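Long-range contacts in TRAP dicarboxylate transporter-DctP subunit (Desulfovibrio desulfuricans subsp. desulfuricans, PDB 4NHB), which probably serves as the periplasmic solute-binding subunit of a TRAP transport system, and binds sn-glycerol-3-phosphate: residues A[36-41]-A[67-72]; A[30-35]-A[63-68]; A[124-129]-A[321-326]; A[101-106]-A[128-133]. One frame throughout, in Å; residues are numbered along the deposited sequence.

Contact 1. Residues A[36-41]-A[67-72]. With G3P (sn-glycerol-3-phosphate), chain P.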
loop_
_atom_site.group_PDB
_atom_site.type_symbol
_atom_site.label_atom_id
_atom_site.label_comp_id
_atom_site.label_asym_id
_atom_site.label_seq_id
_atom_site.Cartn_x
_atom_site.Cartn_y
_atom_site.Cartn_z
ATOM N N MET A 36 -1.369 -0.107 9.955
ATOM C CA MET A 36 0.042 0.242 10.064
ATOM C C MET A 36 0.251 1.717 9.859
ATOM O O MET A 36 1.398 2.180 9.906
ATOM C CB MET A 36 0.890 -0.546 9.037
ATOM C CG MET A 36 0.551 -0.222 7.599
ATOM S SD MET A 36 1.654 -1.085 6.400
ATOM C CE MET A 36 3.173 -0.157 6.634
ATOM N N LYS A 37 -0.847 2.462 9.660
ATOM C CA LYS A 37 -0.742 3.878 9.301
ATOM C C LYS A 37 -1.389 4.810 10.334
ATOM O O LYS A 37 -2.268 4.413 11.105
ATOM C CB LYS A 37 -1.297 4.167 7.886
ATOM C CG LYS A 37 -0.634 3.423 6.736
ATOM C CD LYS A 37 0.879 3.755 6.608
ATOM C CE LYS A 37 1.529 2.946 5.480
ATOM N NZ LYS A 37 2.918 3.423 5.158
ATOM N N PRO A 38 -0.916 6.056 10.396
ATOM C CA PRO A 38 -1.538 7.010 11.312
ATOM C C PRO A 38 -2.941 7.493 10.845
ATOM O O PRO A 38 -3.388 7.273 9.711
ATOM C CB PRO A 38 -0.532 8.151 11.360
ATOM C CG PRO A 38 0.128 8.073 10.081
ATOM C CD PRO A 38 0.229 6.640 9.689
ATOM N N GLU A 39 -3.637 8.140 11.764
ATOM C CA GLU A 39 -4.904 8.796 11.459
ATOM C C GLU A 39 -4.669 9.814 10.361
ATOM O O GLU A 39 -3.585 10.364 10.260
ATOM C CB GLU A 39 -5.444 9.478 12.705
ATOM C CG GLU A 39 -5.860 8.511 13.778
ATOM C CD GLU A 39 -7.160 7.803 13.439
ATOM O OE1 GLU A 39 -7.911 8.329 12.595
ATOM O OE2 GLU A 39 -7.414 6.718 13.991
ATOM N N GLY A 40 -5.685 9.995 9.513
ATOM C CA GLY A 40 -5.682 10.925 8.399
ATOM C C GLY A 40 -4.940 10.405 7.185
ATOM O O GLY A 40 -4.793 11.112 6.217
ATOM N N GLU A 41 -4.446 9.175 7.251
ATOM C CA GLU A 41 -3.731 8.573 6.117
ATOM C C GLU A 41 -4.733 7.650 5.413
ATOM O O GLU A 41 -5.600 7.055 6.066
ATOM C CB GLU A 41 -2.496 7.830 6.631
ATOM C CG GLU A 41 -1.344 7.647 5.622
ATOM C CD GLU A 41 -1.397 6.312 4.891
ATOM O OE1 GLU A 41 -0.388 5.926 4.242
ATOM O OE2 GLU A 41 -2.479 5.685 4.889
ATOM N N PHE A 67 -7.538 -0.450 15.021
ATOM C CA PHE A 67 -6.238 -0.251 15.668
ATOM C C PHE A 67 -5.145 0.135 14.688
ATOM O O PHE A 67 -4.385 -0.713 14.224
ATOM C CB PHE A 67 -5.815 -1.537 16.368
ATOM C CG PHE A 67 -6.800 -2.012 17.431
ATOM C CD1 PHE A 67 -7.880 -2.809 17.092
ATOM C CD2 PHE A 67 -6.635 -1.644 18.760
ATOM C CE1 PHE A 67 -8.756 -3.224 18.045
ATOM C CE2 PHE A 67 -7.497 -2.071 19.715
ATOM C CZ PHE A 67 -8.554 -2.856 19.383
ATOM N N PRO A 68 -5.058 1.421 14.344
ATOM C CA PRO A 68 -4.087 1.822 13.325
ATOM C C PRO A 68 -2.687 2.010 13.855
ATOM O O PRO A 68 -2.401 1.773 15.027
ATOM C CB PRO A 68 -4.606 3.204 12.915
ATOM C CG PRO A 68 -5.122 3.735 14.143
ATOM C CD PRO A 68 -5.662 2.596 14.973
ATOM N N ASN A 69 -1.811 2.464 12.969
ATOM C CA ASN A 69 -0.473 2.903 13.357
ATOM C C ASN A 69 0.300 1.818 14.156
ATOM O O ASN A 69 0.984 2.090 15.154
ATOM C CB ASN A 69 -0.599 4.219 14.126
ATOM C CG ASN A 69 0.680 5.015 14.101
ATOM O OD1 ASN A 69 1.521 4.838 13.211
ATOM N ND2 ASN A 69 0.870 5.846 15.110
ATOM N N SER A 70 0.166 0.568 13.712
ATOM C CA SER A 70 0.836 -0.549 14.342
ATOM C C SER A 70 0.522 -0.696 15.852
ATOM O O SER A 70 1.265 -1.318 16.588
ATOM C CB SER A 70 2.347 -0.452 14.091
ATOM O OG SER A 70 2.621 -0.654 12.711
ATOM N N GLN A 71 -0.615 -0.174 16.290
ATOM C CA GLN A 71 -1.078 -0.383 17.677
ATOM C C GLN A 71 -1.175 -1.838 18.135
ATOM O O GLN A 71 -1.026 -2.112 19.322
ATOM C CB GLN A 71 -2.411 0.292 17.916
ATOM C CG GLN A 71 -2.290 1.754 18.283
ATOM C CD GLN A 71 -3.629 2.454 18.250
ATOM O OE1 GLN A 71 -4.669 1.854 18.533
ATOM N NE2 GLN A 71 -3.616 3.733 17.883
ATOM N N LEU A 72 -1.452 -2.767 17.240
ATOM C CA LEU A 72 -1.499 -4.189 17.643
ATOM C C LEU A 72 -0.310 -4.910 17.090
ATOM O O LEU A 72 -0.388 -6.093 16.756
ATOM C CB LEU A 72 -2.790 -4.867 17.176
ATOM C CG LEU A 72 -4.042 -4.378 17.925
ATOM C CD1 LEU A 72 -5.296 -5.042 17.424
ATOM C CD2 LEU A 72 -3.863 -4.631 19.405
HETATM O O1 G3P P . 2.313 -2.006 0.275
HETATM C C1 G3P P . 3.612 -1.985 0.790
HETATM C C2 G3P P . 3.899 -0.624 1.435
HETATM O O2 G3P P . 2.964 -0.393 2.455
HETATM C C3 G3P P . 5.321 -0.625 2.018
HETATM O O1P G3P P . 5.798 0.682 2.054
HETATM O O4P G3P P . 4.252 1.603 3.694
HETATM O O2P G3P P . 6.442 0.586 4.498
HETATM O O3P G3P P . 6.452 2.789 3.330
HETATM P P G3P P . 5.732 1.453 3.487
HETATM O O HOH W 1 3.512 1.283 11.307
#
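The flat side-chain ends of Asn69 and Glu39 both lie against prolines of the opposite segment. The Asn69 amide slants across Pro38, with CG 4.1 Å from Pro38 CA. The Glu39 carboxylate brings OE2 to 3.8 Å from Pro68 CG, while the polar partner of that oxygen is His48 NE2. Within segment 67-72, Leu72 CD1 lies over one face of the Phe67 ring, displaced toward the rim.

The backbones come closest at Lys37 and Asn69. Asn69 N donates to Lys37 O over 2.7 Å, but the bond is weak because the N-H...O angle is just 118°. Lys37 O also has Pro68 CB at 3.2 Å. A type I' turn from Pro68 to Gln71 presents Asn69 and Ser70 here, and Asn69 meets Pro38, the first residue of a type II turn that ends at Glu41. A water also joins the two sides: it donates to Met36 O at 2.7 Å and is hydrogen-bonded to Ser70 OG at 2.6 Å.

Both pocket side chains leave in the other direction. The Lys37 chain bends at chi2 (-61°) and then runs extended, so NZ reaches the ligand and donates to O4P of sn-glycerol-3-phosphate at 2.7 Å. Asp215 forms a salt bridge to this ammonium and Phe194 a cation-pi contact; between carboxylate and phosphate it is probably kept charged. Met36 CE rests 3.6 Å from the same O4P. This is the phosphate end of the ligand pocket in a family 7 solute-binding protein, built on loops that follow neighbouring parallel strands.

Contact 2. Residues A[30-35]-A[63-68]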
loop_
_atom_site.group_PDB
_atom_site.type_symbol
_atom_site.label_atom_id
_atom_site.label_comp_id
_atom_site.label_asym_id
_atom_site.label_seq_id
_atom_site.Cartn_x
_atom_site.Cartn_y
_atom_site.Cartn_z
ATOM N N VAL A 30 -18.104 -8.058 17.703
ATOM C CA VAL A 30 -16.980 -7.140 17.514
ATOM C C VAL A 30 -15.961 -7.668 16.520
ATOM O O VAL A 30 -15.519 -8.810 16.624
ATOM C CB VAL A 30 -16.264 -6.832 18.818
ATOM C CG1 VAL A 30 -15.014 -5.993 18.542
ATOM C CG2 VAL A 30 -17.201 -6.091 19.759
ATOM N N ILE A 31 -15.623 -6.830 15.537
ATOM C CA ILE A 31 -14.516 -7.104 14.608
ATOM C C ILE A 31 -13.302 -6.192 14.881
ATOM O O ILE A 31 -13.403 -4.972 14.841
ATOM C CB ILE A 31 -14.972 -6.919 13.138
ATOM C CG1 ILE A 31 -15.994 -7.995 12.756
ATOM C CG2 ILE A 31 -13.791 -6.951 12.194
ATOM C CD1 ILE A 31 -16.614 -7.795 11.370
ATOM N N LYS A 32 -12.165 -6.802 15.164
ATOM C CA LYS A 32 -10.947 -6.071 15.443
ATOM C C LYS A 32 -10.141 -6.049 14.167
ATOM O O LYS A 32 -9.945 -7.082 13.545
ATOM C CB LYS A 32 -10.143 -6.776 16.508
ATOM C CG LYS A 32 -10.940 -7.235 17.729
ATOM C CD LYS A 32 -10.713 -6.334 18.893
ATOM C CE LYS A 32 -11.649 -6.672 20.054
ATOM N NZ LYS A 32 -10.941 -7.334 21.178
ATOM N N MET A 33 -9.720 -4.852 13.773
ATOM C CA MET A 33 -8.925 -4.623 12.598
ATOM C C MET A 33 -7.675 -3.850 12.951
ATOM O O MET A 33 -7.749 -2.764 13.537
ATOM C CB MET A 33 -9.706 -3.767 11.609
ATOM C CG MET A 33 -9.112 -3.720 10.235
ATOM S SD MET A 33 -9.981 -2.549 9.195
ATOM C CE MET A 33 -11.666 -3.121 9.225
ATOM N N ALA A 34 -6.538 -4.370 12.544
ATOM C CA ALA A 34 -5.281 -3.675 12.765
ATOM C C ALA A 34 -4.762 -3.098 11.472
ATOM O O ALA A 34 -5.011 -3.627 10.393
ATOM C CB ALA A 34 -4.257 -4.621 13.326
ATOM N N GLY A 35 -4.011 -2.015 11.604
ATOM C CA GLY A 35 -3.302 -1.424 10.488
ATOM C C GLY A 35 -1.993 -0.811 10.900
ATOM O O GLY A 35 -1.574 -0.952 12.052
ATOM N N GLU A 63 -19.910 -4.287 15.134
ATOM C CA GLU A 63 -19.106 -3.119 15.414
ATOM C C GLU A 63 -17.643 -3.436 15.090
ATOM O O GLU A 63 -17.167 -4.556 15.314
ATOM C CB GLU A 63 -19.253 -2.711 16.873
ATOM C CG GLU A 63 -20.698 -2.460 17.277
ATOM C CD GLU A 63 -20.835 -2.023 18.722
ATOM O OE1 GLU A 63 -19.903 -2.269 19.519
ATOM O OE2 GLU A 63 -21.884 -1.432 19.060
ATOM N N VAL A 64 -16.941 -2.439 14.561
ATOM C CA VAL A 64 -15.549 -2.596 14.161
ATOM C C VAL A 64 -14.657 -1.732 15.015
ATOM O O VAL A 64 -14.839 -0.508 15.105
ATOM C CB VAL A 64 -15.371 -2.194 12.703
ATOM C CG1 VAL A 64 -13.896 -2.358 12.261
ATOM C CG2 VAL A 64 -16.303 -3.007 11.835
ATOM N N GLN A 65 -13.663 -2.351 15.626
ATOM C CA GLN A 65 -12.675 -1.597 16.369
ATOM C C GLN A 65 -11.389 -1.510 15.588
ATOM O O GLN A 65 -10.788 -2.536 15.263
ATOM C CB GLN A 65 -12.411 -2.244 17.735
ATOM C CG GLN A 65 -13.611 -2.055 18.681
ATOM C CD GLN A 65 -13.484 -2.825 19.986
ATOM O OE1 GLN A 65 -12.395 -3.181 20.405
ATOM N NE2 GLN A 65 -14.616 -3.102 20.613
ATOM N N VAL A 66 -10.949 -0.278 15.352
ATOM C CA VAL A 66 -9.838 0.007 14.472
ATOM C C VAL A 66 -8.601 0.311 15.280
ATOM O O VAL A 66 -8.620 1.181 16.141
ATOM C CB VAL A 66 -10.169 1.195 13.559
ATOM C CG1 VAL A 66 -8.932 1.614 12.781
ATOM C CG2 VAL A 66 -11.333 0.807 12.656
ATOM N N PHE A 67 -7.538 -0.450 15.021
ATOM C CA PHE A 67 -6.238 -0.251 15.668
ATOM C C PHE A 67 -5.145 0.135 14.688
ATOM O O PHE A 67 -4.385 -0.713 14.224
ATOM C CB PHE A 67 -5.815 -1.537 16.368
ATOM C CG PHE A 67 -6.800 -2.012 17.431
ATOM C CD1 PHE A 67 -7.880 -2.809 17.092
ATOM C CD2 PHE A 67 -6.635 -1.644 18.760
ATOM C CE1 PHE A 67 -8.756 -3.224 18.045
ATOM C CE2 PHE A 67 -7.497 -2.071 19.715
ATOM C CZ PHE A 67 -8.554 -2.856 19.383
ATOM N N PRO A 68 -5.058 1.421 14.344
ATOM C CA PRO A 68 -4.087 1.822 13.325
ATOM C C PRO A 68 -2.687 2.010 13.855
ATOM O O PRO A 68 -2.401 1.773 15.027
ATOM C CB PRO A 68 -4.606 3.204 12.915
ATOM C CG PRO A 68 -5.122 3.735 14.143
ATOM C CD PRO A 68 -5.662 2.596 14.973
#
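Lys32 folds toward Phe67 and Gln65 through its torsions: its CG sits beside the backbone N (chi1 -46°), and a bend at chi2 lays CD 3.8 Å from Phe67 CE1. The contact pairs strands 30-34 and 63-67 of a beta-alpha-beta unit whose connecting helix is 42-57. The strands run parallel, with axes 4.6 Å apart and inclined by 22°.

Five backbone bonds alternate in direction, as a parallel ladder requires. The shortest is Gln65 N to Ile31 O at 2.7 Å, and the straightest is Ile31 N to Glu63 O, at 175° on the hydrogen.

The faces differ in character. On the one carrying Lys32, Gln65 and Phe67, the lysine and glutamine chains lie side by side, pointing the same way, with Lys32 CE 3.6 Å from Gln65 OE1, and the glutamine amide also has Val30 CG1 near its NE2. On the opposite face, Met33 CE meets Val64 CG1 at 3.8 Å, and helix 42-57 covers Met33 and Val66 through Met47.

At the C-terminal end the last bond is approached differently: Gly35 N donates to Phe67 O at 2.9 Å, but from above, 41° out of the carbonyl plane.

Contact 3. Residues A[124-129]-A[321-326]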
loop_
_atom_site.group_PDB
_atom_site.type_symbol
_atom_site.label_atom_id
_atom_site.label_comp_id
_atom_site.label_asym_id
_atom_site.label_seq_id
_atom_site.Cartn_x
_atom_site.Cartn_y
_atom_site.Cartn_z
ATOM N N GLY A 124 -10.723 -5.065 -11.764
ATOM C CA GLY A 124 -10.928 -5.883 -12.935
ATOM C C GLY A 124 -10.119 -7.157 -12.834
ATOM O O GLY A 124 -9.883 -7.701 -11.734
ATOM N N LYS A 125 -9.660 -7.615 -13.983
ATOM C CA LYS A 125 -9.091 -8.942 -14.116
ATOM C C LYS A 125 -7.702 -9.022 -13.457
ATOM O O LYS A 125 -7.269 -10.090 -13.048
ATOM C CB LYS A 125 -8.988 -9.310 -15.602
ATOM C CG LYS A 125 -8.643 -10.776 -15.883
ATOM C CD LYS A 125 -9.817 -11.732 -15.572
ATOM C CE LYS A 125 -9.477 -13.204 -15.894
ATOM N NZ LYS A 125 -8.699 -13.331 -17.156
ATOM N N THR A 126 -6.995 -7.898 -13.388
ATOM C CA THR A 126 -5.628 -7.914 -12.854
ATOM C C THR A 126 -5.637 -8.381 -11.385
ATOM O O THR A 126 -4.849 -9.236 -10.974
ATOM C CB THR A 126 -4.971 -6.553 -12.934
ATOM O OG1 THR A 126 -4.971 -6.084 -14.290
ATOM C CG2 THR A 126 -3.533 -6.650 -12.441
ATOM N N PHE A 127 -6.537 -7.796 -10.601
ATOM C CA PHE A 127 -6.704 -8.188 -9.208
ATOM C C PHE A 127 -7.115 -9.639 -9.070
ATOM O O PHE A 127 -6.626 -10.357 -8.202
ATOM C CB PHE A 127 -7.786 -7.325 -8.571
ATOM C CG PHE A 127 -8.063 -7.661 -7.124
ATOM C CD1 PHE A 127 -7.374 -7.029 -6.123
ATOM C CD2 PHE A 127 -9.046 -8.588 -6.775
ATOM C CE1 PHE A 127 -7.639 -7.324 -4.805
ATOM C CE2 PHE A 127 -9.295 -8.889 -5.450
ATOM C CZ PHE A 127 -8.603 -8.260 -4.478
ATOM N N ASP A 128 -8.057 -10.066 -9.904
ATOM C CA ASP A 128 -8.497 -11.460 -9.877
ATOM C C ASP A 128 -7.322 -12.408 -10.123
ATOM O O ASP A 128 -7.150 -13.372 -9.381
ATOM C CB ASP A 128 -9.582 -11.717 -10.927
ATOM C CG ASP A 128 -10.912 -11.077 -10.572
ATOM O OD1 ASP A 128 -11.034 -10.475 -9.492
ATOM O OD2 ASP A 128 -11.843 -11.165 -11.396
ATOM N N LEU A 129 -6.498 -12.112 -11.135
ATOM C CA LEU A 129 -5.361 -12.981 -11.457
ATOM C C LEU A 129 -4.367 -13.031 -10.303
ATOM O O LEU A 129 -3.865 -14.087 -9.972
ATOM C CB LEU A 129 -4.655 -12.537 -12.741
ATOM C CG LEU A 129 -5.479 -12.786 -14.006
ATOM C CD1 LEU A 129 -4.952 -11.985 -15.172
ATOM C CD2 LEU A 129 -5.424 -14.273 -14.301
ATOM N N GLN A 321 3.360 -13.097 -16.675
ATOM C CA GLN A 321 3.037 -12.512 -17.980
ATOM C C GLN A 321 1.559 -12.216 -18.145
ATOM O O GLN A 321 1.187 -11.214 -18.775
ATOM C CB GLN A 321 3.497 -13.402 -19.132
ATOM C CG GLN A 321 3.459 -12.674 -20.478
ATOM C CD GLN A 321 4.271 -11.388 -20.460
ATOM O OE1 GLN A 321 5.475 -11.406 -20.216
ATOM N NE2 GLN A 321 3.612 -10.265 -20.698
ATOM N N ALA A 322 0.704 -13.070 -17.599
ATOM C CA ALA A 322 -0.727 -12.898 -17.785
ATOM C C ALA A 322 -1.180 -11.701 -16.967
ATOM O O ALA A 322 -2.012 -10.897 -17.394
ATOM C CB ALA A 322 -1.479 -14.149 -17.341
ATOM N N ILE A 323 -0.613 -11.596 -15.771
ATOM C CA ILE A 323 -0.945 -10.508 -14.894
ATOM C C ILE A 323 -0.570 -9.198 -15.565
ATOM O O ILE A 323 -1.382 -8.280 -15.628
ATOM C CB ILE A 323 -0.269 -10.696 -13.497
ATOM C CG1 ILE A 323 -0.915 -11.890 -12.788
ATOM C CG2 ILE A 323 -0.427 -9.423 -12.611
ATOM C CD1 ILE A 323 -0.192 -12.349 -11.572
ATOM N N LEU A 324 0.663 -9.109 -16.063
ATOM C CA LEU A 324 1.140 -7.911 -16.733
ATOM C C LEU A 324 0.248 -7.584 -17.935
ATOM O O LEU A 324 -0.159 -6.432 -18.152
ATOM C CB LEU A 324 2.584 -8.133 -17.211
ATOM C CG LEU A 324 3.655 -8.331 -16.135
ATOM C CD1 LEU A 324 4.969 -8.695 -16.765
ATOM C CD2 LEU A 324 3.801 -7.087 -15.337
ATOM N N ASP A 325 -0.041 -8.608 -18.724
ATOM C CA ASP A 325 -0.907 -8.462 -19.890
ATOM C C ASP A 325 -2.275 -7.882 -19.520
ATOM O O ASP A 325 -2.821 -7.052 -20.266
ATOM C CB ASP A 325 -1.121 -9.813 -20.588
ATOM C CG ASP A 325 0.069 -10.255 -21.424
ATOM O OD1 ASP A 325 0.985 -9.457 -21.701
ATOM O OD2 ASP A 325 0.078 -11.434 -21.811
ATOM N N SER A 326 -2.859 -8.341 -18.406
ATOM C CA SER A 326 -4.180 -7.850 -18.005
ATOM C C SER A 326 -4.110 -6.377 -17.645
ATOM O O SER A 326 -5.022 -5.610 -17.971
ATOM C CB SER A 326 -4.792 -8.650 -16.846
ATOM O OG SER A 326 -4.008 -8.587 -15.657
#
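Thr126 and Ser326 stand at the centre of the tight part of this contact, where the CA atoms of the two segments come nearest. Thr126 OG1 donates to Ser326 OG at 3.0 Å, and Ser326 OG in turn donates to Ile323 O, one turn back in its own helix, at 2.6 Å. The serine hydroxyl thus acts as acceptor toward one helix and donor within the other. Its chi1 of 62° sets OG between the backbone N and the carbonyl carbon, which points it at helix 125-131 and leaves Ser326 OG only 3.3 Å from Thr126 CA. Both hydroxyl-bearing side chains are buried. Leu129 belongs to the same close-packed part: it reaches over with CD1, which touches Ser326 OG at 3.6 Å and also lies near Ala322 O.

Next to the polar pair Ile323 fills the inner side. Its CG1 packs 3.8 Å from Leu129 CB, while Ile323 CG2 meets Thr126 CG2 at 4.2 Å, the two side chains crossing at about a right angle. The short helical segments are nearly antiparallel, 163° between their directions, with axes 8.7 Å apart. They form an antiparallel helix pair in which helix 320-329, near the C-terminal end of the modelled chain, lies along helix 125-131, nearly 200 residues earlier in the sequence. Lys125 N, at the start of the earlier helix, donates to Tyr330 OH, just beyond the later one.

Toward solvent the packing is looser. Ala322 is exposed, and Lys125, exposed as well, contributes little beyond its CB, 4.4 Å from Ser326 CB.

Contact 4. Residues A[101-106]-A[128-133]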
loop_
_atom_site.group_PDB
_atom_site.type_symbol
_atom_site.label_atom_id
_atom_site.label_comp_id
_atom_site.label_asym_id
_atom_site.label_seq_id
_atom_site.Cartn_x
_atom_site.Cartn_y
_atom_site.Cartn_z
ATOM N N PRO A 101 3.622 -14.849 -3.696
ATOM C CA PRO A 101 4.435 -13.928 -4.493
ATOM C C PRO A 101 3.650 -13.000 -5.419
ATOM O O PRO A 101 4.098 -11.876 -5.604
ATOM C CB PRO A 101 5.350 -14.875 -5.268
ATOM C CG PRO A 101 5.581 -16.004 -4.276
ATOM C CD PRO A 101 4.299 -16.147 -3.496
ATOM N N ALA A 102 2.527 -13.433 -5.972
ATOM C CA ALA A 102 1.840 -12.629 -6.955
ATOM C C ALA A 102 1.343 -11.316 -6.320
ATOM O O ALA A 102 1.230 -10.292 -7.018
ATOM C CB ALA A 102 0.670 -13.384 -7.581
ATOM N N MET A 103 1.083 -11.341 -5.011
ATOM C CA MET A 103 0.614 -10.121 -4.309
ATOM C C MET A 103 1.570 -8.965 -4.516
ATOM O O MET A 103 1.151 -7.794 -4.530
ATOM C CB MET A 103 0.415 -10.385 -2.827
ATOM C CG MET A 103 -0.587 -11.457 -2.505
ATOM S SD MET A 103 -2.206 -11.123 -3.189
ATOM C CE MET A 103 -3.152 -10.567 -1.785
ATOM N N ALA A 104 2.861 -9.275 -4.665
ATOM C CA ALA A 104 3.856 -8.232 -4.948
ATOM C C ALA A 104 3.474 -7.435 -6.176
ATOM O O ALA A 104 3.737 -6.249 -6.250
ATOM C CB ALA A 104 5.239 -8.832 -5.142
ATOM N N MET A 105 2.858 -8.094 -7.146
ATOM C CA MET A 105 2.526 -7.436 -8.406
ATOM C C MET A 105 1.424 -6.364 -8.317
ATOM O O MET A 105 1.248 -5.620 -9.274
ATOM C CB MET A 105 2.198 -8.479 -9.469
ATOM C CG MET A 105 3.390 -9.400 -9.755
ATOM S SD MET A 105 3.220 -10.417 -11.248
ATOM C CE MET A 105 3.709 -9.257 -12.474
ATOM N N LEU A 106 0.738 -6.279 -7.175
ATOM C CA LEU A 106 -0.164 -5.159 -6.885
ATOM C C LEU A 106 0.598 -3.835 -7.005
ATOM O O LEU A 106 0.014 -2.811 -7.349
ATOM C CB LEU A 106 -0.800 -5.296 -5.494
ATOM C CG LEU A 106 -1.851 -6.432 -5.329
ATOM C CD1 LEU A 106 -2.215 -6.768 -3.860
ATOM C CD2 LEU A 106 -3.109 -6.109 -6.064
ATOM N N ASP A 128 -8.057 -10.066 -9.904
ATOM C CA ASP A 128 -8.497 -11.460 -9.877
ATOM C C ASP A 128 -7.322 -12.408 -10.123
ATOM O O ASP A 128 -7.150 -13.372 -9.381
ATOM C CB ASP A 128 -9.582 -11.717 -10.927
ATOM C CG ASP A 128 -10.912 -11.077 -10.572
ATOM O OD1 ASP A 128 -11.034 -10.475 -9.492
ATOM O OD2 ASP A 128 -11.843 -11.165 -11.396
ATOM N N LEU A 129 -6.498 -12.112 -11.135
ATOM C CA LEU A 129 -5.361 -12.981 -11.457
ATOM C C LEU A 129 -4.367 -13.031 -10.303
ATOM O O LEU A 129 -3.865 -14.087 -9.972
ATOM C CB LEU A 129 -4.655 -12.537 -12.741
ATOM C CG LEU A 129 -5.479 -12.786 -14.006
ATOM C CD1 LEU A 129 -4.952 -11.985 -15.172
ATOM C CD2 LEU A 129 -5.424 -14.273 -14.301
ATOM N N ILE A 130 -4.118 -11.886 -9.678
ATOM C CA ILE A 130 -3.143 -11.797 -8.602
ATOM C C ILE A 130 -3.624 -12.550 -7.364
ATOM O O ILE A 130 -2.837 -13.153 -6.660
ATOM C CB ILE A 130 -2.880 -10.305 -8.218
ATOM C CG1 ILE A 130 -1.895 -9.674 -9.207
ATOM C CG2 ILE A 130 -2.430 -10.249 -6.789
ATOM C CD1 ILE A 130 -1.953 -8.114 -9.316
ATOM N N ASN A 131 -4.932 -12.485 -7.115
ATOM C CA ASN A 131 -5.542 -13.040 -5.936
ATOM C C ASN A 131 -5.909 -14.505 -6.031
ATOM O O ASN A 131 -6.192 -15.137 -5.008
ATOM C CB ASN A 131 -6.773 -12.221 -5.595
ATOM C CG ASN A 131 -7.051 -12.187 -4.118
ATOM O OD1 ASN A 131 -8.098 -12.671 -3.668
ATOM N ND2 ASN A 131 -6.113 -11.636 -3.338
ATOM N N GLU A 132 -5.914 -15.057 -7.244
ATOM C CA GLU A 132 -6.187 -16.483 -7.400
ATOM C C GLU A 132 -5.247 -17.317 -6.559
ATOM O O GLU A 132 -4.037 -17.251 -6.735
ATOM C CB GLU A 132 -6.031 -16.927 -8.864
ATOM C CG GLU A 132 -7.334 -17.161 -9.553
ATOM C CD GLU A 132 -8.165 -18.182 -8.829
ATOM O OE1 GLU A 132 -7.570 -19.118 -8.244
ATOM O OE2 GLU A 132 -9.406 -18.033 -8.829
ATOM N N GLY A 133 -5.800 -18.141 -5.684
ATOM C CA GLY A 133 -4.966 -19.032 -4.897
ATOM C C GLY A 133 -4.458 -18.431 -3.592
ATOM O O GLY A 133 -3.953 -19.144 -2.743
#
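Ile130 and the residues around it account for most of the apolar packing. Its CD1 fits against the turn at Met105 and Leu106, meeting Leu106 CD2 at 4.0 Å and the backbone at Leu106 N from 3.9 Å. The other branch, CG2, lies anti to the backbone N and faces Met103 SD at 3.7 Å. With the two branches divided in this way, one isoleucine reaches Met103, Met105 and Leu106, since Met105 CB also lies beside CD1. The side chains of Met103 and Leu106 each cross that of Ile130 at a slant.

The second kind of contact sets carbon against carbonyl oxygen. Ala102 CB points at the helix and comes to 3.6 Å from Ile130 O, an oxygen whose hydrogen bond is to His100 NE2. In the reverse direction, Ile130 CG2 lies 3.7 Å from Ala102 O, which is already held by Met105 N at 2.7 Å within its own segment. Both backbone oxygens therefore have polar partners besides these carbon neighbours.

A third contact is between a methyl and an amide. Met103, bent at chi2 (-57°), turns its CE to 3.5 Å from Asn131 ND2; ND2 is also hydrogen-bonded to Thr142 OG1. Helix 320-329 closes another side, with Ile323 on Ile130 and Leu324 on Met105.

The contact is a buried apolar seam between helix 125-131 and the helical turn that leads into Glu107. Leu106 has its side chain about 4 Å from that of Thr94, consistent with the seam lying behind the ligand-binding wall of the periplasmic solute-binding fold.

From the N terminus, contact 2 is the first to close, joining strand 30-34 to strand 63-67 across helix 42-57. Contact 1 starts just after its first segment and ends just after its second, so the two cross rather than nest. They share Phe67 and Pro68, and a probable hydrogen bond from Ser70 N to Gly35 O links them. Contact 4 then closes a loop from 101-106 to 128-133. Contact 3 opens inside it, at 124-129, and closes only at 321-326, crossing it to bring the C-terminal helix home; Ile323 and Leu324 touch contact 4. Contacts 1 and 3 lie on opposite sides of the chain's centre.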